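Side-chain contacts in cystathionine beta-lyases/cystathionine gamma-synthases (Corynebacterium glutamicum, PDB 5X5H), which probably catalyses the pyridoxal-phosphate-dependent condensation of O-succinyl-L-homoserine with L-cysteine into L,L-cystathionine, releasing succinate, in methionine biosynthesis: residues E20-Y25 with N29-A34; F38-N41 with E45-K48; N57-A62 with F242-T247. All blocks are in the same frame, centred on the assembly; numbering follows the deposited sequence.

Contact 1: E20-Y25 with N29-A34; sequences EPDDYY and NTPIYA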
# COMPACT_ATOMS: atom_id res chain seq x y z
N GLU A 20 -14.48 -3.74 -14.95
CA GLU A 20 -15.83 -3.53 -14.50
C GLU A 20 -16.10 -4.32 -13.22
O GLU A 20 -15.49 -5.37 -13.08
CB GLU A 20 -16.81 -3.90 -15.59
CG GLU A 20 -16.91 -5.31 -15.95
CD GLU A 20 -18.03 -5.59 -17.03
OE1 GLU A 20 -19.19 -5.27 -16.81
OE2 GLU A 20 -17.67 -6.10 -18.10
N PRO A 21 -16.98 -3.77 -12.37
CA PRO A 21 -17.23 -4.46 -11.09
C PRO A 21 -17.46 -5.93 -11.32
O PRO A 21 -18.35 -6.34 -12.17
CB PRO A 21 -18.43 -3.76 -10.52
CG PRO A 21 -18.21 -2.37 -11.06
CD PRO A 21 -17.74 -2.51 -12.45
N ASP A 22 -16.66 -6.78 -10.67
CA ASP A 22 -16.61 -8.20 -11.02
C ASP A 22 -17.90 -8.96 -10.63
O ASP A 22 -18.79 -8.46 -9.95
CB ASP A 22 -15.33 -8.82 -10.54
CG ASP A 22 -15.23 -9.09 -9.09
OD1 ASP A 22 -16.25 -9.28 -8.40
OD2 ASP A 22 -14.09 -9.05 -8.53
N ASP A 23 -17.91 -10.22 -11.06
CA ASP A 23 -19.05 -11.11 -10.83
C ASP A 23 -18.91 -11.93 -9.56
O ASP A 23 -19.69 -12.88 -9.31
CB ASP A 23 -19.10 -12.10 -12.05
CG ASP A 23 -19.68 -11.42 -13.31
OD1 ASP A 23 -20.50 -10.45 -13.16
OD2 ASP A 23 -19.31 -11.81 -14.44
N TYR A 24 -17.99 -11.57 -8.67
CA TYR A 24 -17.76 -12.23 -7.43
C TYR A 24 -18.27 -11.32 -6.37
O TYR A 24 -19.45 -11.43 -5.97
CB TYR A 24 -16.33 -12.63 -7.28
CG TYR A 24 -16.02 -13.73 -6.31
CD1 TYR A 24 -16.57 -15.01 -6.50
CD2 TYR A 24 -15.19 -13.55 -5.22
CE1 TYR A 24 -16.21 -16.06 -5.67
CE2 TYR A 24 -14.87 -14.57 -4.36
CZ TYR A 24 -15.43 -15.83 -4.58
OH TYR A 24 -15.08 -16.90 -3.71
N TYR A 25 -17.50 -10.31 -5.88
CA TYR A 25 -18.03 -9.37 -4.94
C TYR A 25 -18.59 -8.08 -5.52
O TYR A 25 -19.36 -7.35 -4.91
CB TYR A 25 -16.93 -9.01 -3.93
CG TYR A 25 -16.51 -10.07 -2.95
CD1 TYR A 25 -17.42 -10.54 -2.01
CD2 TYR A 25 -15.28 -10.66 -3.02
CE1 TYR A 25 -17.03 -11.47 -1.14
CE2 TYR A 25 -14.94 -11.62 -2.16
CZ TYR A 25 -15.80 -12.00 -1.18
OH TYR A 25 -15.39 -13.06 -0.32
N ASN A 29 -13.76 -0.84 -7.67
CA ASN A 29 -12.43 -0.75 -8.23
C ASN A 29 -11.76 -2.08 -8.35
O ASN A 29 -12.16 -3.04 -7.60
CB ASN A 29 -11.51 0.11 -7.38
CG ASN A 29 -11.94 1.50 -7.30
OD1 ASN A 29 -12.48 2.12 -8.21
ND2 ASN A 29 -11.82 2.06 -6.07
N THR A 30 -10.78 -2.25 -9.27
CA THR A 30 -10.07 -3.51 -9.34
C THR A 30 -9.45 -3.87 -7.98
O THR A 30 -8.76 -3.00 -7.42
CB THR A 30 -8.93 -3.59 -10.34
OG1 THR A 30 -8.41 -4.98 -10.32
CG2 THR A 30 -7.93 -2.70 -10.09
N PRO A 31 -9.67 -5.02 -7.47
CA PRO A 31 -8.94 -5.46 -6.26
C PRO A 31 -7.43 -5.46 -6.53
O PRO A 31 -7.01 -5.59 -7.71
CB PRO A 31 -9.44 -6.90 -6.06
CG PRO A 31 -10.80 -6.96 -6.75
CD PRO A 31 -10.65 -6.05 -7.94
N ILE A 32 -6.65 -5.31 -5.46
CA ILE A 32 -5.21 -5.38 -5.47
C ILE A 32 -4.84 -6.82 -5.19
O ILE A 32 -5.00 -7.27 -4.00
CB ILE A 32 -4.57 -4.35 -4.55
CG1 ILE A 32 -5.00 -2.97 -5.00
CG2 ILE A 32 -3.06 -4.49 -4.64
CD1 ILE A 32 -4.62 -1.91 -3.96
N TYR A 33 -4.45 -7.61 -6.20
CA TYR A 33 -4.16 -9.01 -5.97
C TYR A 33 -2.69 -9.20 -5.61
O TYR A 33 -1.86 -9.62 -6.39
CB TYR A 33 -4.50 -9.80 -7.26
CG TYR A 33 -5.99 -9.95 -7.51
CD1 TYR A 33 -6.67 -10.94 -6.84
CD2 TYR A 33 -6.74 -9.08 -8.26
CE1 TYR A 33 -8.00 -11.09 -7.01
CE2 TYR A 33 -8.11 -9.22 -8.43
CZ TYR A 33 -8.72 -10.22 -7.78
OH TYR A 33 -10.11 -10.37 -7.89
N ALA A 34 -2.40 -8.87 -4.36
CA ALA A 34 -1.06 -9.05 -3.80
C ALA A 34 -0.74 -10.46 -3.37
O ALA A 34 -0.80 -10.84 -2.19
CB ALA A 34 -0.81 -8.03 -2.65
O HOH W 1 -11.61 -8.86 -9.64

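Contact 2: F38-N41 with E45-K48; sequences FAQN and ELRK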
# COMPACT_ATOMS: atom_id res chain seq x y z
N PHE A 38 -1.42 -18.45 -7.65
CA PHE A 38 -2.85 -18.70 -7.69
C PHE A 38 -3.12 -20.20 -7.66
O PHE A 38 -2.39 -20.97 -8.32
CB PHE A 38 -3.53 -18.16 -8.98
CG PHE A 38 -3.35 -16.65 -9.18
CD1 PHE A 38 -2.09 -16.11 -9.51
CD2 PHE A 38 -4.41 -15.78 -8.92
CE1 PHE A 38 -1.94 -14.72 -9.58
CE2 PHE A 38 -4.24 -14.37 -8.99
CZ PHE A 38 -2.99 -13.87 -9.26
N ALA A 39 -4.07 -20.61 -6.86
CA ALA A 39 -4.39 -22.01 -6.76
C ALA A 39 -4.88 -22.49 -8.15
O ALA A 39 -5.62 -21.80 -8.84
CB ALA A 39 -5.46 -22.18 -5.73
N GLN A 40 -4.50 -23.74 -8.51
CA GLN A 40 -5.01 -24.40 -9.72
C GLN A 40 -6.00 -25.45 -9.36
O GLN A 40 -5.94 -26.04 -8.29
CB GLN A 40 -3.82 -24.96 -10.44
CG GLN A 40 -2.79 -23.87 -10.88
CD GLN A 40 -1.64 -24.17 -11.76
OE1 GLN A 40 -0.58 -23.43 -11.84
NE2 GLN A 40 -1.74 -25.25 -12.43
N ASN A 41 -6.85 -25.79 -10.31
CA ASN A 41 -7.87 -26.83 -10.06
C ASN A 41 -7.24 -28.22 -10.32
O ASN A 41 -7.71 -29.17 -9.68
CB ASN A 41 -9.04 -26.63 -11.04
CG ASN A 41 -9.79 -25.32 -10.83
OD1 ASN A 41 -9.77 -24.79 -9.75
ND2 ASN A 41 -10.58 -24.86 -11.83
N GLU A 45 -4.03 -26.65 -14.93
CA GLU A 45 -5.43 -26.28 -15.20
C GLU A 45 -5.81 -25.09 -14.27
O GLU A 45 -6.20 -25.24 -13.13
CB GLU A 45 -6.38 -27.42 -14.95
CG GLU A 45 -5.99 -28.56 -15.86
CD GLU A 45 -6.93 -29.73 -15.90
OE1 GLU A 45 -8.11 -29.60 -15.49
OE2 GLU A 45 -6.40 -30.81 -16.30
N LEU A 46 -5.74 -23.90 -14.88
CA LEU A 46 -5.86 -22.68 -14.12
C LEU A 46 -7.26 -22.42 -13.74
O LEU A 46 -8.25 -22.71 -14.44
CB LEU A 46 -5.20 -21.55 -14.89
CG LEU A 46 -3.78 -21.73 -15.43
CD1 LEU A 46 -3.20 -20.43 -16.03
CD2 LEU A 46 -2.79 -22.34 -14.48
N ARG A 47 -7.50 -21.75 -12.63
CA ARG A 47 -8.83 -21.45 -12.17
C ARG A 47 -9.55 -20.40 -13.06
O ARG A 47 -10.72 -20.57 -13.44
CB ARG A 47 -8.76 -21.01 -10.72
CG ARG A 47 -10.09 -20.73 -10.09
CD ARG A 47 -10.16 -20.98 -8.57
NE ARG A 47 -9.75 -22.33 -8.21
CZ ARG A 47 -9.34 -22.70 -7.00
NH1 ARG A 47 -9.39 -21.88 -5.92
NH2 ARG A 47 -8.93 -23.94 -6.82
N LYS A 48 -8.83 -19.31 -13.36
CA LYS A 48 -9.41 -18.24 -14.18
C LYS A 48 -8.26 -17.46 -14.90
O LYS A 48 -8.22 -16.23 -14.85
CB LYS A 48 -10.27 -17.30 -13.35
CG LYS A 48 -11.26 -16.41 -14.17
CD LYS A 48 -12.25 -15.75 -13.23
CE LYS A 48 -12.78 -14.45 -13.75
NZ LYS A 48 -13.62 -14.82 -14.88
O HOH W 2 -5.01 -20.98 -11.35
O HOH W 3 -6.45 -25.79 -5.63
O HOH W 4 -12.30 -22.61 -12.48

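Contact 3: N57-A62 with F242-T247; sequences NPTIVA and FDAYLT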
# COMPACT_ATOMS: atom_id res chain seq x y z
N ASN A 57 -1.03 -10.99 -13.82
CA ASN A 57 -1.87 -10.75 -12.62
C ASN A 57 -3.01 -9.88 -13.01
O ASN A 57 -2.78 -8.88 -13.74
CB ASN A 57 -0.94 -10.12 -11.55
CG ASN A 57 -1.67 -9.78 -10.28
OD1 ASN A 57 -2.50 -8.90 -10.24
ND2 ASN A 57 -1.26 -10.44 -9.20
N PRO A 58 -4.22 -10.07 -12.49
CA PRO A 58 -5.37 -9.27 -12.92
C PRO A 58 -5.25 -7.79 -12.69
O PRO A 58 -5.86 -6.96 -13.42
CB PRO A 58 -6.53 -9.88 -12.22
CG PRO A 58 -6.02 -11.01 -11.48
CD PRO A 58 -4.59 -11.12 -11.53
N THR A 59 -4.61 -7.38 -11.60
CA THR A 59 -4.48 -5.96 -11.27
C THR A 59 -3.61 -5.27 -12.32
O THR A 59 -3.92 -4.17 -12.76
CB THR A 59 -3.92 -5.74 -9.89
OG1 THR A 59 -4.67 -6.45 -8.88
CG2 THR A 59 -3.80 -4.26 -9.56
N ILE A 60 -2.58 -5.95 -12.77
CA ILE A 60 -1.67 -5.42 -13.84
C ILE A 60 -2.40 -5.44 -15.16
O ILE A 60 -2.38 -4.44 -15.92
CB ILE A 60 -0.37 -6.26 -13.88
CG1 ILE A 60 0.31 -6.22 -12.53
CG2 ILE A 60 0.52 -5.78 -15.03
CD1 ILE A 60 1.56 -7.10 -12.41
N VAL A 61 -3.11 -6.49 -15.48
CA VAL A 61 -3.84 -6.58 -16.77
C VAL A 61 -4.91 -5.50 -16.86
O VAL A 61 -5.11 -4.90 -17.93
CB VAL A 61 -4.42 -8.00 -16.95
CG1 VAL A 61 -5.39 -8.01 -18.14
CG2 VAL A 61 -3.29 -8.94 -17.18
N ALA A 62 -5.53 -5.11 -15.75
CA ALA A 62 -6.49 -3.99 -15.77
C ALA A 62 -5.86 -2.71 -16.28
O ALA A 62 -6.42 -1.99 -17.14
CB ALA A 62 -7.21 -3.81 -14.43
N PHE A 242 0.75 -3.10 -6.48
CA PHE A 242 0.39 -1.84 -5.82
C PHE A 242 0.66 -0.73 -6.81
O PHE A 242 -0.13 0.22 -6.92
CB PHE A 242 1.25 -1.64 -4.51
CG PHE A 242 0.95 -2.59 -3.47
CD1 PHE A 242 -0.11 -2.36 -2.58
CD2 PHE A 242 1.67 -3.79 -3.37
CE1 PHE A 242 -0.49 -3.31 -1.61
CE2 PHE A 242 1.29 -4.71 -2.38
CZ PHE A 242 0.26 -4.45 -1.55
N ASP A 243 1.79 -0.76 -7.51
CA ASP A 243 2.11 0.31 -8.47
C ASP A 243 1.12 0.28 -9.60
O ASP A 243 0.68 1.33 -10.08
CB ASP A 243 3.51 0.12 -8.98
CG ASP A 243 4.57 0.61 -7.94
OD1 ASP A 243 4.22 1.06 -6.82
OD2 ASP A 243 5.74 0.55 -8.35
N ALA A 244 0.73 -0.89 -10.14
CA ALA A 244 -0.23 -0.93 -11.26
C ALA A 244 -1.58 -0.38 -10.80
O ALA A 244 -2.26 0.31 -11.59
CB ALA A 244 -0.44 -2.33 -11.72
N TYR A 245 -1.99 -0.61 -9.56
CA TYR A 245 -3.22 0.00 -9.04
C TYR A 245 -3.08 1.52 -8.96
O TYR A 245 -4.00 2.25 -9.43
CB TYR A 245 -3.53 -0.54 -7.60
CG TYR A 245 -4.77 0.14 -7.06
CD1 TYR A 245 -6.00 -0.26 -7.44
CD2 TYR A 245 -4.65 1.21 -6.20
CE1 TYR A 245 -7.13 0.36 -7.06
CE2 TYR A 245 -5.78 1.91 -5.79
CZ TYR A 245 -7.04 1.48 -6.27
OH TYR A 245 -8.23 2.19 -5.92
N LEU A 246 -1.98 2.02 -8.43
CA LEU A 246 -1.75 3.47 -8.30
C LEU A 246 -1.68 4.18 -9.64
O LEU A 246 -2.18 5.30 -9.82
CB LEU A 246 -0.55 3.80 -7.44
CG LEU A 246 -0.79 3.49 -5.97
CD1 LEU A 246 0.61 3.63 -5.38
CD2 LEU A 246 -1.81 4.43 -5.35
N THR A 247 -0.99 3.55 -10.59
CA THR A 247 -0.92 4.07 -11.95
C THR A 247 -2.33 4.20 -12.53
O THR A 247 -2.68 5.24 -13.14
CB THR A 247 0.01 3.27 -12.86
OG1 THR A 247 1.34 3.18 -12.29
CG2 THR A 247 0.07 3.85 -14.29
O HOH W 5 -4.79 -1.53 -12.09

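Contact 1: E20-Y25 with N29-A34
An Asx turn at Asp-22 faces Pro-31 and Tyr-33 in the long N-terminal loop between helix 10-16 and strand 45-46, and the two parts of the loop meet through one carboxylate. Its two oxygens have separate tasks. OD1 of Asp-22 closes the turn by accepting from the backbone N of Tyr-24 at 2.9 Å, a fairly straight bond (153°) that arrives from above the carboxylate plane, and Gly-26 N adds a second bond from beyond the segment. The chi1 of 75° tucks CG between the backbone N and the carbonyl carbon, folding the carboxylate back over the amides that follow. Aspartate suits the place because its short arm reaches those amides while a second oxygen remains for the other segment. That oxygen, OD2, accepts from a water at 2.7 Å. The same water lies 2.8 Å from OH of Tyr-33, at the edge of the phenol and in the plane of its ring, so the carboxylate and the hydroxyl, 4.2 Å apart from OD2 to OH, are joined by a single water. The long phenol suits tyrosine to this task, carrying its OH out to the water. Beside this bridge, CG of Pro-31 lies 4.3 Å from OD2 of Asp-22; proline offers an apolar ring with no N-H to satisfy. The second subunit packs here, its Tyr-24 on Asp-22 and its Pro-31 on Tyr-33. The loop thus pairs an Asx turn with an inverse gamma turn centred on Tyr-33, a water bridging their side chains at a subunit interface.

Contact 2: F38-N41 with E45-K48
Ala-39 lays its methyl over one face of the Arg-47 guanidinium, with CB of Ala-39 3.9 Å from NH1 of Arg-47. A small side chain fits here, since the flat group can come down close to the backbone. A water also spans the pair, touching the Ala-39 carbonyl and the Arg-47 amide.

At Gln-40 the side chain runs alongside that of Leu-46, both pointing the same way. The methyl CD2 of Leu-46 rests 3.5 Å from CD of Gln-40, against the amide end of an extended chain. That extension brings the end of Gln-40 to a magnesium ion, about 3 Å away at nearest atoms, whose site also includes Phe-38 and Glu-51; Glu-51 touches both Gln-40 and Leu-46.

Asn-41 makes the direct hydrogen bonds of the contact. Its backbone N donates to Glu-45 O at 2.9 Å, closing the turn. Its side-chain OD1 is gripped side-on by Arg-47, receiving NE at 2.9 Å and NH2 at 3.2 Å, the first bond the straighter (159°). Both donors bind the one oxygen, which lies close to the guanidinium plane; amide and guanidinium are nearly coplanar, 18° apart. On Arg-47, CG stands anti to the backbone N (chi1 -177°) and the chain bends at chi3, bringing the NE edge round to the amide. The other amide atom, ND2 of Asn-41, donates a hydrogen bond to a water that in turn donates to Arg-47 O. NH1 of Arg-47 is left to bond Asp-22 O of the second subunit.

The result is a tight turn held by a side-on, two-nitrogen arginine grip on one asparagine oxygen, with a magnesium site at its flank and a neighbouring subunit against its arginine.

Contact 3: N57-A62 with F242-T247
Helix 58-62, the start of helix 58-70, runs beside helix 242-247 with the two axes 8.5 Å apart at closest approach and 30° between their directions, Ile-60 and Ala-244 being nearest at their CA atoms. At that point the backbones come very near: CA of Ile-60 is 5.4 Å from CA of Ala-244. Alanine suits this close approach because its side chain is one methyl, whose CB packs 3.9 Å from CA of Ile-60 and 4.0 Å from CG1 of Ile-60. The bulk of isoleucine flanks the methyl from one side of the closest approach.

Thr-59 occupies the neighbouring position and uses its two branches for different neighbours. A chi1 of -54° sets OG1 beside the backbone N and CG2 anti to it; CG2 is turned to the second helix, 4.1 Å from Tyr-245 N, while OG1 serves the N-terminal loop through Pro-31 and Tyr-33. The ring of Tyr-245 leads off elsewhere, its OH bonding Asp-211 of the third subunit. A water links the backbones, donating to Thr-59 O at 2.9 Å and, weakly, to Ala-244 O at 3.2 Å.

Asn-57 caps the first helix, its OD1 accepting from Thr-59 N. Asparagine suits an N-cap because its short side chain can offer a carbonyl to an amide of the first turn, which has no earlier helical carbonyl to bond.

No direct hydrogen bond joins the two segments. Close approach of the backbones, apolar methyls and one shared water make the fit, consistent with an association that rests mainly on shape and close packing rather than on direct polar bonds, while polar groups find partners in their own helices, the loop or other subunits.

How the contacts relate
Contacts 1 and 3 are buried, whereas contact 2 lies partly exposed, farther from the centre of the chain. Their chemistry follows: water and carboxylate in a loop for contact 1, a side-on guanidinium-amide pair beside magnesium for contact 2, and apolar helix packing for contact 3. Thr-59 joins contacts 1 and 3 directly. Contact 2 touches contact 3 more lightly, through the ring of Phe-38 against Asn-57 and Pro-58. Contacts 1 and 2, in series along the chain, meet instead across the subunit interface, Asp-22 with Arg-47 of the second subunit, a neighbour that contact 3 also touches.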